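PDB 3PRN: porin from Rhodobacter blasticus, which forms trimeric outer-membrane channels that let small hydrophilic solutes of up to about 0.6 kDa diffuse passively. Local coordinates for residues 15-18 and 23-26; 86-91 and 165-170; 105-110 and 276-281; 179-184 and 190-195. The protein carries 1 engineered substitution. One frame throughout, in Å; residues are numbered along the deposited sequence.

Contact 1 of 4, residues 15-18 and 23-26; sequences VEDR and EDTI
D24 is held by V15, D17 and R18 across the mouth of a beta hairpin, where strand 2-15 of the porin barrel ends and strand 25-39 begins. Backbone and side-chain donors converge on its carbonyl oxygen. V15 N reaches D24 O at 3.1 Å, and the R18 guanidinium adds NE (3.2 Å from D24 O) and NH2 (3.0 Å from D24 O). Both guanidinium donors stand above the plane of the carbonyl, while D24 O lies close to the plane of the guanidinium; the bend at R18 chi3 (-87°) turns the group side-on to it. R18 NH2 is also bonded to Q13 OE1. With alanine at R18 both side-chain donors go, and D24 O would probably keep V15 N alone among the donors of the two segments. Apolar contacts clasp the same group: I26 CG2 lies over one face of the guanidinium and V15 CG2 over the other, both offset toward the rim. E23 turns to a second subunit, its OE2 bonded to S157 N there, so the hairpin end also belongs to the trimer interface. The D24 carboxylate takes backbone N-H groups. D17 N makes a weak bond to D24 OD2 at 3.3 Å, whereas R18 N meets D24 OD1 on the syn side at 2.9 Å, with an N-H...O angle of 163°.

Contact 2 of 4, residues 86-91 and 165-170; sequences DTAFDS and GIAADW
T87 O, the carbonyl just ahead of the A88 that leans on G165 and A167, is gripped by several donors of its own short helix. S91 OG donates to T87 O at 2.8 Å from above the carbonyl plane, and S91 N and D90 N add weak bonds to the same oxygen. T87 stands at the N-cap position, and these bonds, with S91 N to A88 O, accompany the single compact turn of residues 88-91. That turn meets strand 163-171 through small groups, in plain van der Waals packing. A88 CB points at the strand and rests 3.8 Å from G165 C, close also to I166 N. It meets the methyl of A167 as well, A88 CB and A167 CB being 4.0 Å apart, and A167 CB lies 3.8 Å from A88 O. The approach is close because the strand offers so little bulk: G165 has no side chain, and a beta carbon there would fall about 3.5 Å from A88 CB. The CB of I166 points away from the helix. The helix opens the long loop between strands 78-83 and 131-138, which in general porins folds into the barrel and narrows the channel; A88 and A167 thus join the start of this constriction loop to the inner wall. S147 OG of strand 142-150 bonds A88 N, and D169 OD2 receives A93 N just past the helix. F89 continues the packing across the wall, reaching A180 and T182 of strand 175-183 and I193 and F195 of strand 193-200.

Contact 3 of 4, residues 105-110 and 276-281; sequences SSFGDA and ANETVA
F107 and E278 bring their two backbones nearest to each other, yet their CA atoms remain 10.2 Å apart, so the gap is bridged by side chains. Segment 105-110 belongs to the long loop that folds into the porin barrel and constricts its channel. It makes a type I beta turn from S106 to D109, closed by D109 N to S106 O at 3.2 Å. An ST turn lies within it, G108 N donating to S106 OG at 2.8 Å. Segment 276-281 leaves a turn, N277 taking a left-handed backbone conformation, and enters strand 279-288, the last of the barrel. The F107 ring reaches from the loop toward this wall, and F107 N is itself bonded to Y240 OH. F107 CE1 meets the carboxylate of E278 obliquely, 3.9 Å from E278 OE2, the ring and carboxylate planes 40° from each other. A bend at chi2 (97°) curls the glutamate back, letting E278 OE1 accept A276 N at 2.9 Å from above the carboxylate plane while OE2 stays near CE1. With an alanine here, A276 N would probably lose this acceptor and the CE1 corner of F107 its neighbour. F275 also packs on the ring. V280 comes from the strand in the opposite direction to F107, and Q272 pairs with its backbone. Its CG2, lodged between its own backbone N and carbonyl carbon, ends 4.1 Å from F107 CE2.

Contact 4 of 4, residues 179-184 and 190-195; sequences AAYTTD and DNDIAF
F195, D184 and D192 bury the most surface in this antiparallel pairing of strands 175-183 and 193-200, the phenylalanine within the sheet and the two aspartates where it ends. F195 forms a hydrogen-bonded pair with A180: F195 N to A180 O and A180 N to F195 O are each 2.9 Å. With CG anti to the backbone N (chi1 156°), the F195 ring brings CD2 to 4.1 Å from A180 CB, which lies at the ring edge. T182 and I193 make the next hydrogen-bonded pair, and their side chains share the face of A180 and F195, where F89 of the constriction loop packs. Y181 and A194 occupy the other face, the A194 methyl at the edge of the tyrosine ring. Beyond the strands, carboxylates take over from carbonyls. D192 OD1 accepts D184 N at 3.1 Å, nearly along its C-O bond, and D184 OD1 accepts D190 N on its anti side at 3.0 Å. These two oxygens, D184 OD1 and D192 OD1, come within 3.9 Å, which may raise the proton affinity of one aspartate. The whole is a beta hairpin whose turn end is tied by D184 and D192, a neighbouring antiparallel strand pair of the porin barrel.

All four contacts belong to one 16-stranded antiparallel barrel. Contact 1 comes first along the chain; the segments of contacts 2 and 3 alternate, and contact 4 falls between the two segments of contact 3. Contacts 1 and 3, centres about 14 Å apart, meet where the first and last strands close the barrel, probably through E16 N to T279 O. Contacts 2 and 4 lie about 10 Å apart, centre to centre, on adjacent strands 163-171 and 175-183, with contact 1 some 35 Å from contact 2. The constriction loop supplies residues 86-91 and 105-110, so contacts 2 and 3 join it to parts of the barrel wall on opposite sides of the chain's centre, consistent with a loop that crosses the channel.

Contact 1 of 4, residues 15-18 and 23-26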
loop_
_atom_site.group_PDB
_atom_site.type_symbol
_atom_site.label_atom_id
_atom_site.label_comp_id
_atom_site.label_asym_id
_atom_site.label_seq_id
_atom_site.Cartn_x
_atom_site.Cartn_y
_atom_site.Cartn_z
ATOM N N VAL A 15 -30.007 6.578 6.918
ATOM C CA VAL A 15 -30.117 6.556 8.364
ATOM C C VAL A 15 -31.109 7.686 8.746
ATOM O O VAL A 15 -30.778 8.846 8.484
ATOM C CB VAL A 15 -28.810 6.845 9.096
ATOM C CG1 VAL A 15 -29.161 6.942 10.592
ATOM C CG2 VAL A 15 -27.808 5.732 8.831
ATOM N N GLU A 16 -32.292 7.276 9.165
ATOM C CA GLU A 16 -33.327 8.272 9.483
ATOM C C GLU A 16 -32.804 9.287 10.504
ATOM O O GLU A 16 -32.200 8.882 11.499
ATOM C CB GLU A 16 -34.571 7.596 10.014
ATOM C CG GLU A 16 -35.704 8.625 10.204
ATOM C CD GLU A 16 -37.009 7.912 10.557
ATOM O OE1 GLU A 16 -36.944 6.909 11.336
ATOM O OE2 GLU A 16 -38.061 8.368 10.062
ATOM N N ASP A 17 -32.979 10.574 10.184
ATOM C CA ASP A 17 -32.528 11.670 11.033
ATOM C C ASP A 17 -31.132 11.471 11.586
ATOM O O ASP A 17 -30.888 11.472 12.802
ATOM C CB ASP A 17 -33.505 11.956 12.174
ATOM C CG ASP A 17 -34.908 12.283 11.716
ATOM O OD1 ASP A 17 -35.156 12.921 10.648
ATOM O OD2 ASP A 17 -35.849 11.863 12.468
ATOM N N ARG A 18 -30.161 11.343 10.675
ATOM C CA ARG A 18 -28.770 11.114 11.013
ATOM C C ARG A 18 -28.136 12.164 11.895
ATOM O O ARG A 18 -27.199 11.865 12.660
ATOM C CB ARG A 18 -28.009 11.050 9.675
ATOM C CG ARG A 18 -26.738 10.255 9.685
ATOM C CD ARG A 18 -26.026 10.435 8.354
ATOM N NE ARG A 18 -26.464 9.486 7.334
ATOM C CZ ARG A 18 -25.936 8.279 7.104
ATOM N NH1 ARG A 18 -24.956 7.803 7.857
ATOM N NH2 ARG A 18 -26.406 7.527 6.106
ATOM N N GLU A 23 -26.910 14.981 5.698
ATOM C CA GLU A 23 -27.756 14.274 4.755
ATOM C C GLU A 23 -28.114 12.915 5.363
ATOM O O GLU A 23 -27.224 12.219 5.834
ATOM C CB GLU A 23 -26.987 13.944 3.460
ATOM C CG GLU A 23 -26.907 15.041 2.440
ATOM C CD GLU A 23 -28.258 15.611 2.027
ATOM O OE1 GLU A 23 -29.275 14.894 2.140
ATOM O OE2 GLU A 23 -28.288 16.785 1.596
ATOM N N ASP A 24 -29.344 12.479 5.307
ATOM C CA ASP A 24 -29.696 11.186 5.841
ATOM C C ASP A 24 -29.214 10.051 4.906
ATOM O O ASP A 24 -28.898 8.984 5.393
ATOM C CB ASP A 24 -31.247 11.058 5.830
ATOM C CG ASP A 24 -31.845 11.683 7.103
ATOM O OD1 ASP A 24 -31.114 12.018 8.045
ATOM O OD2 ASP A 24 -33.096 11.734 7.099
ATOM N N THR A 25 -29.234 10.372 3.619
ATOM C CA THR A 25 -28.821 9.372 2.636
ATOM C C THR A 25 -27.446 9.680 2.061
ATOM O O THR A 25 -27.198 10.823 1.602
ATOM C CB THR A 25 -29.872 9.315 1.503
ATOM O OG1 THR A 25 -31.108 8.744 1.989
ATOM C CG2 THR A 25 -29.424 8.362 0.378
ATOM N N ILE A 26 -26.492 8.749 2.155
ATOM C CA ILE A 26 -25.200 9.002 1.507
ATOM C C ILE A 26 -24.833 7.831 0.547
ATOM O O ILE A 26 -25.480 6.795 0.591
ATOM C CB ILE A 26 -24.038 9.139 2.507
ATOM C CG1 ILE A 26 -23.859 7.833 3.274
ATOM C CG2 ILE A 26 -24.235 10.355 3.393
ATOM C CD1 ILE A 26 -22.637 7.804 4.156
#

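Contact 2 of 4, residues 86-91 and 165-170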
loop_
_atom_site.group_PDB
_atom_site.type_symbol
_atom_site.label_atom_id
_atom_site.label_comp_id
_atom_site.label_asym_id
_atom_site.label_seq_id
_atom_site.Cartn_x
_atom_site.Cartn_y
_atom_site.Cartn_z
ATOM N N ASP A 86 -7.686 -14.054 13.424
ATOM C CA ASP A 86 -9.113 -14.265 13.528
ATOM C C ASP A 86 -9.376 -14.917 14.893
ATOM O O ASP A 86 -8.701 -15.880 15.281
ATOM C CB ASP A 86 -9.649 -15.214 12.418
ATOM C CG ASP A 86 -9.662 -14.449 11.103
ATOM O OD1 ASP A 86 -10.469 -13.452 10.960
ATOM O OD2 ASP A 86 -8.846 -14.773 10.167
ATOM N N THR A 87 -10.347 -14.385 15.609
ATOM C CA THR A 87 -10.672 -14.873 16.962
ATOM C C THR A 87 -11.867 -15.831 16.959
ATOM O O THR A 87 -12.682 -15.917 16.034
ATOM C CB THR A 87 -11.023 -13.701 17.877
ATOM O OG1 THR A 87 -12.131 -12.992 17.347
ATOM C CG2 THR A 87 -9.870 -12.709 18.042
ATOM N N ALA A 88 -11.915 -16.624 18.036
ATOM C CA ALA A 88 -12.972 -17.638 18.098
ATOM C C ALA A 88 -14.386 -17.103 18.047
ATOM O O ALA A 88 -15.220 -17.567 17.241
ATOM C CB ALA A 88 -12.732 -18.501 19.340
ATOM N N PHE A 89 -14.690 -16.046 18.795
ATOM C CA PHE A 89 -16.074 -15.548 18.824
ATOM C C PHE A 89 -16.471 -14.958 17.469
ATOM O O PHE A 89 -17.655 -14.947 17.100
ATOM C CB PHE A 89 -16.174 -14.483 19.928
ATOM C CG PHE A 89 -17.574 -14.193 20.412
ATOM C CD1 PHE A 89 -18.177 -15.069 21.342
ATOM C CD2 PHE A 89 -18.275 -13.091 19.976
ATOM C CE1 PHE A 89 -19.478 -14.803 21.812
ATOM C CE2 PHE A 89 -19.585 -12.822 20.413
ATOM C CZ PHE A 89 -20.167 -13.697 21.336
ATOM N N ASP A 90 -15.473 -14.469 16.726
ATOM C CA ASP A 90 -15.750 -13.867 15.428
ATOM C C ASP A 90 -15.739 -14.925 14.341
ATOM O O ASP A 90 -16.299 -14.638 13.285
ATOM C CB ASP A 90 -14.719 -12.758 15.141
ATOM C CG ASP A 90 -15.055 -11.875 13.920
ATOM O OD1 ASP A 90 -16.100 -11.244 13.874
ATOM O OD2 ASP A 90 -14.232 -11.797 12.978
ATOM N N SER A 91 -15.130 -16.098 14.556
ATOM C CA SER A 91 -15.073 -17.043 13.441
ATOM C C SER A 91 -16.091 -18.173 13.442
ATOM O O SER A 91 -16.261 -18.780 12.393
ATOM C CB SER A 91 -13.666 -17.715 13.483
ATOM O OG SER A 91 -12.687 -16.679 13.349
ATOM N N GLY A 165 -10.490 -17.097 24.060
ATOM C CA GLY A 165 -11.743 -17.507 23.436
ATOM C C GLY A 165 -11.738 -18.958 23.007
ATOM O O GLY A 165 -10.745 -19.489 22.476
ATOM N N ILE A 166 -12.939 -19.550 23.042
ATOM C CA ILE A 166 -13.056 -20.909 22.468
ATOM C C ILE A 166 -14.383 -21.063 21.782
ATOM O O ILE A 166 -15.422 -20.502 22.211
ATOM C CB ILE A 166 -12.832 -21.981 23.555
ATOM C CG1 ILE A 166 -13.044 -23.376 22.947
ATOM C CG2 ILE A 166 -13.783 -21.813 24.709
ATOM C CD1 ILE A 166 -12.293 -24.410 23.779
ATOM N N ALA A 167 -14.448 -21.845 20.725
ATOM C CA ALA A 167 -15.664 -22.056 19.983
ATOM C C ALA A 167 -15.653 -23.355 19.186
ATOM O O ALA A 167 -14.633 -23.897 18.811
ATOM C CB ALA A 167 -15.949 -20.869 19.018
ATOM N N ALA A 168 -16.862 -23.808 18.870
ATOM C CA ALA A 168 -17.060 -24.964 18.019
ATOM C C ALA A 168 -18.370 -24.885 17.277
ATOM O O ALA A 168 -19.342 -24.206 17.660
ATOM C CB ALA A 168 -16.974 -26.259 18.867
ATOM N N ASP A 169 -18.397 -25.462 16.089
ATOM C CA ASP A 169 -19.605 -25.604 15.328
ATOM C C ASP A 169 -19.609 -27.003 14.666
ATOM O O ASP A 169 -18.610 -27.731 14.525
ATOM C CB ASP A 169 -19.916 -24.517 14.335
ATOM C CG ASP A 169 -18.784 -24.227 13.360
ATOM O OD1 ASP A 169 -18.451 -25.128 12.561
ATOM O OD2 ASP A 169 -18.215 -23.117 13.408
ATOM N N TRP A 170 -20.828 -27.365 14.284
ATOM C CA TRP A 170 -21.076 -28.709 13.777
ATOM C C TRP A 170 -22.289 -28.633 12.877
ATOM O O TRP A 170 -23.278 -27.958 13.150
ATOM C CB TRP A 170 -21.323 -29.685 14.965
ATOM C CG TRP A 170 -21.765 -31.014 14.378
ATOM C CD1 TRP A 170 -20.945 -32.012 13.916
ATOM C CD2 TRP A 170 -23.108 -31.429 14.129
ATOM N NE1 TRP A 170 -21.714 -33.012 13.380
ATOM C CE2 TRP A 170 -23.041 -32.682 13.498
ATOM C CE3 TRP A 170 -24.361 -30.854 14.363
ATOM C CZ2 TRP A 170 -24.181 -33.391 13.109
ATOM C CZ3 TRP A 170 -25.498 -31.548 13.981
ATOM C CH2 TRP A 170 -25.396 -32.810 13.364
#

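Contact 3 of 4, residues 105-110 and 276-281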
loop_
_atom_site.group_PDB
_atom_site.type_symbol
_atom_site.label_atom_id
_atom_site.label_comp_id
_atom_site.label_asym_id
_atom_site.label_seq_id
_atom_site.Cartn_x
_atom_site.Cartn_y
_atom_site.Cartn_z
ATOM N N SER A 105 -25.298 -6.053 7.466
ATOM C CA SER A 105 -25.531 -5.527 8.822
ATOM C C SER A 105 -26.841 -6.105 9.406
ATOM O O SER A 105 -27.757 -6.567 8.704
ATOM C CB SER A 105 -25.634 -4.004 8.793
ATOM O OG SER A 105 -26.778 -3.619 8.052
ATOM N N SER A 106 -26.886 -6.110 10.749
ATOM C CA SER A 106 -28.036 -6.607 11.473
ATOM C C SER A 106 -27.930 -6.164 12.942
ATOM O O SER A 106 -26.898 -6.394 13.589
ATOM C CB SER A 106 -28.092 -8.160 11.455
ATOM O OG SER A 106 -29.124 -8.656 12.300
ATOM N N PHE A 107 -29.068 -5.639 13.423
ATOM C CA PHE A 107 -29.175 -5.360 14.877
ATOM C C PHE A 107 -29.206 -6.695 15.627
ATOM O O PHE A 107 -28.924 -6.722 16.843
ATOM C CB PHE A 107 -30.446 -4.551 15.150
ATOM C CG PHE A 107 -30.358 -3.138 14.630
ATOM C CD1 PHE A 107 -29.435 -2.265 15.248
ATOM C CD2 PHE A 107 -31.163 -2.661 13.622
ATOM C CE1 PHE A 107 -29.324 -0.936 14.819
ATOM C CE2 PHE A 107 -31.048 -1.335 13.220
ATOM C CZ PHE A 107 -30.141 -0.474 13.819
ATOM N N GLY A 108 -29.511 -7.788 14.947
ATOM C CA GLY A 108 -29.544 -9.095 15.603
ATOM C C GLY A 108 -28.172 -9.716 15.815
ATOM O O GLY A 108 -28.099 -10.810 16.412
ATOM N N ASP A 109 -27.086 -9.055 15.359
ATOM C CA ASP A 109 -25.735 -9.544 15.656
ATOM C C ASP A 109 -25.487 -9.266 17.156
ATOM O O ASP A 109 -26.145 -8.374 17.738
ATOM C CB ASP A 109 -24.741 -8.691 14.858
ATOM C CG ASP A 109 -24.562 -9.146 13.416
ATOM O OD1 ASP A 109 -25.073 -10.212 12.975
ATOM O OD2 ASP A 109 -23.842 -8.407 12.682
ATOM N N ALA A 110 -24.596 -9.957 17.799
ATOM C CA ALA A 110 -24.275 -9.797 19.205
ATOM C C ALA A 110 -23.963 -8.342 19.554
ATOM O O ALA A 110 -23.189 -7.665 18.853
ATOM C CB ALA A 110 -23.064 -10.650 19.528
ATOM N N ALA A 276 -33.431 1.180 19.649
ATOM C CA ALA A 276 -33.809 2.524 20.081
ATOM C C ALA A 276 -34.646 3.185 18.998
ATOM O O ALA A 276 -34.614 4.392 18.795
ATOM C CB ALA A 276 -32.562 3.369 20.362
ATOM N N ASN A 277 -35.396 2.370 18.266
ATOM C CA ASN A 277 -36.203 2.872 17.185
ATOM C C ASN A 277 -35.470 3.501 16.005
ATOM O O ASN A 277 -36.169 4.159 15.197
ATOM C CB ASN A 277 -37.135 3.992 17.771
ATOM C CG ASN A 277 -38.517 3.814 17.152
ATOM O OD1 ASN A 277 -38.867 2.687 16.770
ATOM N ND2 ASN A 277 -39.315 4.842 17.003
ATOM N N GLU A 278 -34.169 3.366 15.833
ATOM C CA GLU A 278 -33.497 3.910 14.655
ATOM C C GLU A 278 -34.013 3.182 13.401
ATOM O O GLU A 278 -34.234 1.963 13.417
ATOM C CB GLU A 278 -32.007 3.486 14.644
ATOM C CG GLU A 278 -31.283 3.738 15.955
ATOM C CD GLU A 278 -31.236 2.489 16.814
ATOM O OE1 GLU A 278 -32.335 1.888 17.108
ATOM O OE2 GLU A 278 -30.109 2.037 17.233
ATOM N N THR A 279 -34.191 3.909 12.323
ATOM C CA THR A 279 -34.590 3.299 11.041
ATOM C C THR A 279 -33.410 3.451 10.053
ATOM O O THR A 279 -32.848 4.519 9.889
ATOM C CB THR A 279 -35.830 3.974 10.470
ATOM O OG1 THR A 279 -36.876 3.937 11.427
ATOM C CG2 THR A 279 -36.333 3.283 9.201
ATOM N N VAL A 280 -33.022 2.311 9.477
ATOM C CA VAL A 280 -31.906 2.325 8.535
ATOM C C VAL A 280 -32.313 1.551 7.273
ATOM O O VAL A 280 -33.131 0.610 7.362
ATOM C CB VAL A 280 -30.597 1.764 9.099
ATOM C CG1 VAL A 280 -30.181 2.562 10.348
ATOM C CG2 VAL A 280 -30.666 0.298 9.478
ATOM N N ALA A 281 -31.804 1.945 6.126
ATOM C CA ALA A 281 -32.077 1.204 4.905
ATOM C C ALA A 281 -30.822 1.253 3.999
ATOM O O ALA A 281 -30.068 2.235 4.057
ATOM C CB ALA A 281 -33.262 1.773 4.125
#

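Contact 4 of 4, residues 179-184 and 190-195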
loop_
_atom_site.group_PDB
_atom_site.type_symbol
_atom_site.label_atom_id
_atom_site.label_comp_id
_atom_site.label_asym_id
_atom_site.label_seq_id
_atom_site.Cartn_x
_atom_site.Cartn_y
_atom_site.Cartn_z
ATOM N N ALA A 179 -21.427 -22.860 19.258
ATOM C CA ALA A 179 -21.353 -22.269 20.599
ATOM C C ALA A 179 -19.975 -21.611 20.715
ATOM O O ALA A 179 -19.000 -22.070 20.068
ATOM C CB ALA A 179 -21.526 -23.395 21.614
ATOM N N ALA A 180 -19.900 -20.605 21.541
ATOM C CA ALA A 180 -18.652 -19.885 21.742
ATOM C C ALA A 180 -18.667 -19.260 23.130
ATOM O O ALA A 180 -19.728 -18.836 23.590
ATOM C CB ALA A 180 -18.501 -18.795 20.694
ATOM N N TYR A 181 -17.486 -19.095 23.697
ATOM C CA TYR A 181 -17.332 -18.469 24.998
ATOM C C TYR A 181 -15.999 -17.728 25.003
ATOM O O TYR A 181 -15.008 -18.336 24.552
ATOM C CB TYR A 181 -17.319 -19.590 26.085
ATOM C CG TYR A 181 -17.149 -19.009 27.471
ATOM C CD1 TYR A 181 -18.234 -18.396 28.091
ATOM C CD2 TYR A 181 -15.959 -19.068 28.150
ATOM C CE1 TYR A 181 -18.130 -17.856 29.373
ATOM C CE2 TYR A 181 -15.848 -18.568 29.441
ATOM C CZ TYR A 181 -16.917 -17.932 30.024
ATOM O OH TYR A 181 -16.812 -17.398 31.303
ATOM N N THR A 182 -15.927 -16.544 25.486
ATOM C CA THR A 182 -14.740 -15.729 25.537
ATOM C C THR A 182 -14.629 -15.011 26.865
ATOM O O THR A 182 -15.594 -14.329 27.236
ATOM C CB THR A 182 -14.793 -14.627 24.412
ATOM O OG1 THR A 182 -14.806 -15.343 23.171
ATOM C CG2 THR A 182 -13.578 -13.724 24.473
ATOM N N THR A 183 -13.504 -15.138 27.569
ATOM C CA THR A 183 -13.358 -14.444 28.835
ATOM C C THR A 183 -12.526 -13.183 28.611
ATOM O O THR A 183 -11.609 -13.116 27.750
ATOM C CB THR A 183 -12.740 -15.341 29.934
ATOM O OG1 THR A 183 -11.448 -15.742 29.469
ATOM C CG2 THR A 183 -13.463 -16.670 30.088
ATOM N N ASP A 184 -12.878 -12.133 29.318
ATOM C CA ASP A 184 -12.245 -10.833 29.270
ATOM C C ASP A 184 -12.192 -10.329 27.801
ATOM O O ASP A 184 -11.189 -9.828 27.308
ATOM C CB ASP A 184 -10.859 -10.820 29.837
ATOM C CG ASP A 184 -10.767 -11.148 31.325
ATOM O OD1 ASP A 184 -11.723 -10.963 32.086
ATOM O OD2 ASP A 184 -9.670 -11.598 31.714
ATOM N N ASP A 190 -13.640 -9.032 33.306
ATOM C CA ASP A 190 -14.910 -9.594 33.618
ATOM C C ASP A 190 -15.955 -9.477 32.524
ATOM O O ASP A 190 -17.130 -9.804 32.774
ATOM C CB ASP A 190 -15.485 -9.019 34.932
ATOM C CG ASP A 190 -14.586 -9.400 36.117
ATOM O OD1 ASP A 190 -14.043 -10.527 36.186
ATOM O OD2 ASP A 190 -14.400 -8.523 37.006
ATOM N N ASN A 191 -15.546 -9.070 31.317
ATOM C CA ASN A 191 -16.526 -8.996 30.210
ATOM C C ASN A 191 -16.594 -10.389 29.618
ATOM O O ASN A 191 -15.868 -10.661 28.642
ATOM C CB ASN A 191 -16.005 -7.951 29.219
ATOM C CG ASN A 191 -16.947 -7.735 28.064
ATOM O OD1 ASN A 191 -18.168 -7.868 28.203
ATOM N ND2 ASN A 191 -16.381 -7.411 26.880
ATOM N N ASP A 192 -17.314 -11.326 30.209
ATOM C CA ASP A 192 -17.335 -12.688 29.728
ATOM C C ASP A 192 -18.573 -12.901 28.864
ATOM O O ASP A 192 -19.709 -12.606 29.279
ATOM C CB ASP A 192 -17.228 -13.725 30.842
ATOM C CG ASP A 192 -16.073 -13.458 31.782
ATOM O OD1 ASP A 192 -14.982 -13.014 31.380
ATOM O OD2 ASP A 192 -16.263 -13.639 33.031
ATOM N N ILE A 193 -18.367 -13.322 27.609
ATOM C CA ILE A 193 -19.497 -13.370 26.690
ATOM C C ILE A 193 -19.717 -14.767 26.169
ATOM O O ILE A 193 -18.812 -15.604 26.221
ATOM C CB ILE A 193 -19.300 -12.328 25.557
ATOM C CG1 ILE A 193 -18.037 -12.656 24.713
ATOM C CG2 ILE A 193 -19.236 -10.943 26.176
ATOM C CD1 ILE A 193 -17.888 -11.680 23.533
ATOM N N ALA A 194 -20.917 -15.069 25.686
ATOM C CA ALA A 194 -21.157 -16.442 25.236
ATOM C C ALA A 194 -22.231 -16.436 24.153
ATOM O O ALA A 194 -23.051 -15.541 24.122
ATOM C CB ALA A 194 -21.613 -17.374 26.351
ATOM N N PHE A 195 -22.214 -17.443 23.339
ATOM C CA PHE A 195 -23.128 -17.600 22.247
ATOM C C PHE A 195 -23.524 -19.063 22.102
ATOM O O PHE A 195 -22.701 -19.980 22.203
ATOM C CB PHE A 195 -22.421 -17.161 20.939
ATOM C CG PHE A 195 -22.976 -17.747 19.676
ATOM C CD1 PHE A 195 -24.289 -17.469 19.285
ATOM C CD2 PHE A 195 -22.161 -18.464 18.797
ATOM C CE1 PHE A 195 -24.791 -17.927 18.078
ATOM C CE2 PHE A 195 -22.669 -18.964 17.607
ATOM C CZ PHE A 195 -23.960 -18.666 17.212
#